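Fibronectin type III domain-containing protein (Simiduia agarivorans, PDB 6P2K) is a glycoside hydrolase of family 74 that probably cleaves the glucan backbone of xyloglucan, its enzyme domain built from seven-bladed beta-propellers. Local coordinates at residues F131-A136 with T162-Y167. Numbering follows the deposited sequence.
Sequences FGETAA and TDRNVY
Arg164 joins two surface loops of neighbouring beta-propeller blades by a salt bridge to Glu133 and by bonds to loop carbonyls. Segment 131-136 belongs to the long loop between strands 114-119 and 139-144 of one blade, while 162-167 leads into strand 166-171, the first of the next. The arginine chain runs extended from CG to NE, and its guanidinium takes Thr134 O side-on with two nitrogens, NE at 3.1 Å and NH2 at 3.0 Å, the oxygen lying 3° from the guanidinium plane. NH2 also reaches Glu133 OE2 at 2.8 Å. That bond comes from above the carboxylate, whose plane is turned 40° from the guanidinium. A water accepts from Arg164 NH1 and donates to Glu133 OE2, closing a second path between the charges, and Glu133 OE1 turns to the backbone of Ser101. At the root of the side chain, Arg164 N donates to Ala135 O at 3.2 Å. Next to it the backbones of Ala136 and Asp163 form a single bridge, where Ala136 CA lies 3.2 Å from Thr162 O in a CA-H...O contact. With CG anti to its own N (chi1 -175°), Asp163 brings OD1 to Asn165 N at 2.9 Å, and Asn184 also binds this oxygen. A leucine in place of Arg164 would probably leave the Glu133 carboxylate without its countercharge and Thr134 O without both side-chain donors. The Asx turn at Asp163 immediately precedes the first strand of a propeller blade, and Arg164 ties this entry to an inter-strand loop of the preceding blade.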
loop_
_atom_site.group_PDB
_atom_site.type_symbol
_atom_site.label_atom_id
_atom_site.label_comp_id
_atom_site.label_asym_id
_atom_site.label_seq_id
_atom_site.Cartn_x
_atom_site.Cartn_y
_atom_site.Cartn_z
ATOM N N PHE B 131 -58.843 9.437 15.185
ATOM C CA PHE B 131 -59.920 9.084 16.104
ATOM C C PHE B 131 -61.260 9.692 15.694
ATOM O O PHE B 131 -62.144 9.869 16.539
ATOM C CB PHE B 131 -59.574 9.505 17.533
ATOM C CG PHE B 131 -58.355 8.829 18.096
ATOM C CD1 PHE B 131 -58.439 7.558 18.642
ATOM C CD2 PHE B 131 -57.131 9.478 18.106
ATOM C CE1 PHE B 131 -57.322 6.940 19.174
ATOM C CE2 PHE B 131 -56.009 8.865 18.634
ATOM C CZ PHE B 131 -56.104 7.593 19.170
ATOM N N GLY B 132 -61.423 10.030 14.415
ATOM C CA GLY B 132 -62.695 10.476 13.889
ATOM C C GLY B 132 -62.890 11.977 13.831
ATOM O O GLY B 132 -63.922 12.427 13.319
ATOM N N GLU B 133 -61.949 12.764 14.341
ATOM C CA GLU B 133 -62.082 14.210 14.269
ATOM C C GLU B 133 -61.862 14.698 12.838
ATOM O O GLU B 133 -61.317 13.991 11.986
ATOM C CB GLU B 133 -61.091 14.895 15.214
ATOM C CG GLU B 133 -61.544 14.970 16.665
ATOM C CD GLU B 133 -60.669 15.889 17.503
ATOM O OE1 GLU B 133 -59.638 15.419 18.031
ATOM O OE2 GLU B 133 -61.016 17.082 17.637
ATOM N N THR B 134 -62.303 15.926 12.578
ATOM C CA THR B 134 -62.081 16.577 11.296
ATOM C C THR B 134 -61.433 17.935 11.523
ATOM O O THR B 134 -61.683 18.599 12.534
ATOM C CB THR B 134 -63.389 16.760 10.496
ATOM O OG1 THR B 134 -64.215 17.744 11.130
ATOM C CG2 THR B 134 -64.152 15.448 10.397
ATOM N N ALA B 135 -60.588 18.337 10.572
ATOM C CA ALA B 135 -59.982 19.662 10.642
ATOM C C ALA B 135 -61.044 20.750 10.578
ATOM O O ALA B 135 -60.999 21.722 11.340
ATOM C CB ALA B 135 -58.962 19.836 9.517
ATOM N N ALA B 136 -62.015 20.597 9.681
ATOM C CA ALA B 136 -63.102 21.559 9.586
ATOM C C ALA B 136 -64.022 21.442 10.795
ATOM O O ALA B 136 -64.309 20.342 11.278
ATOM C CB ALA B 136 -63.894 21.342 8.297
ATOM N N THR B 162 -65.055 25.255 8.024
ATOM C CA THR B 162 -63.756 25.913 8.068
ATOM C C THR B 162 -62.814 25.269 9.077
ATOM O O THR B 162 -63.241 24.697 10.083
ATOM C CB THR B 162 -63.915 27.385 8.423
ATOM O OG1 THR B 162 -64.658 27.481 9.643
ATOM C CG2 THR B 162 -64.632 28.140 7.304
ATOM N N ASP B 163 -61.514 25.416 8.811
ATOM C CA ASP B 163 -60.484 24.802 9.644
ATOM C C ASP B 163 -60.357 25.541 10.970
ATOM O O ASP B 163 -60.209 26.768 10.998
ATOM C CB ASP B 163 -59.152 24.792 8.896
ATOM C CG ASP B 163 -58.056 24.060 9.647
ATOM O OD1 ASP B 163 -57.667 24.517 10.741
ATOM O OD2 ASP B 163 -57.594 23.013 9.144
ATOM N N ARG B 164 -60.386 24.783 12.067
ATOM C CA ARG B 164 -60.494 25.327 13.416
ATOM C C ARG B 164 -59.196 25.227 14.206
ATOM O O ARG B 164 -59.195 25.509 15.406
ATOM C CB ARG B 164 -61.615 24.611 14.169
ATOM C CG ARG B 164 -61.240 23.196 14.558
ATOM C CD ARG B 164 -62.435 22.270 14.659
ATOM N NE ARG B 164 -62.013 20.872 14.592
ATOM C CZ ARG B 164 -61.515 20.191 15.620
ATOM N NH1 ARG B 164 -61.378 20.778 16.802
ATOM N NH2 ARG B 164 -61.150 18.924 15.469
ATOM N N ASN B 165 -58.097 24.840 13.561
ATOM C CA ASN B 165 -56.828 24.643 14.255
ATOM C C ASN B 165 -56.373 25.932 14.929
ATOM O O ASN B 165 -56.228 26.967 14.273
ATOM C CB ASN B 165 -55.774 24.156 13.261
ATOM C CG ASN B 165 -54.540 23.590 13.937
ATOM O OD1 ASN B 165 -54.467 23.509 15.161
ATOM N ND2 ASN B 165 -53.560 23.194 13.133
ATOM N N VAL B 166 -56.162 25.872 16.242
ATOM C CA VAL B 166 -55.628 26.992 17.009
ATOM C C VAL B 166 -54.146 26.744 17.247
ATOM O O VAL B 166 -53.749 25.648 17.662
ATOM C CB VAL B 166 -56.375 27.175 18.341
ATOM C CG1 VAL B 166 -55.732 28.289 19.156
ATOM C CG2 VAL B 166 -57.842 27.475 18.087
ATOM N N TYR B 167 -53.325 27.759 16.985
ATOM C CA TYR B 167 -51.879 27.624 17.079
ATOM C C TYR B 167 -51.298 28.201 18.363
ATOM O O TYR B 167 -50.391 27.598 18.944
ATOM C CB TYR B 167 -51.213 28.279 15.866
ATOM C CG TYR B 167 -51.531 27.572 14.569
ATOM C CD1 TYR B 167 -50.978 26.330 14.278
ATOM C CD2 TYR B 167 -52.392 28.139 13.636
ATOM C CE1 TYR B 167 -51.269 25.678 13.095
ATOM C CE2 TYR B 167 -52.688 27.493 12.447
ATOM C CZ TYR B 167 -52.126 26.264 12.182
ATOM O OH TYR B 167 -52.417 25.616 11.004
HETATM O O HOH W 1 -59.682 19.295 18.662
#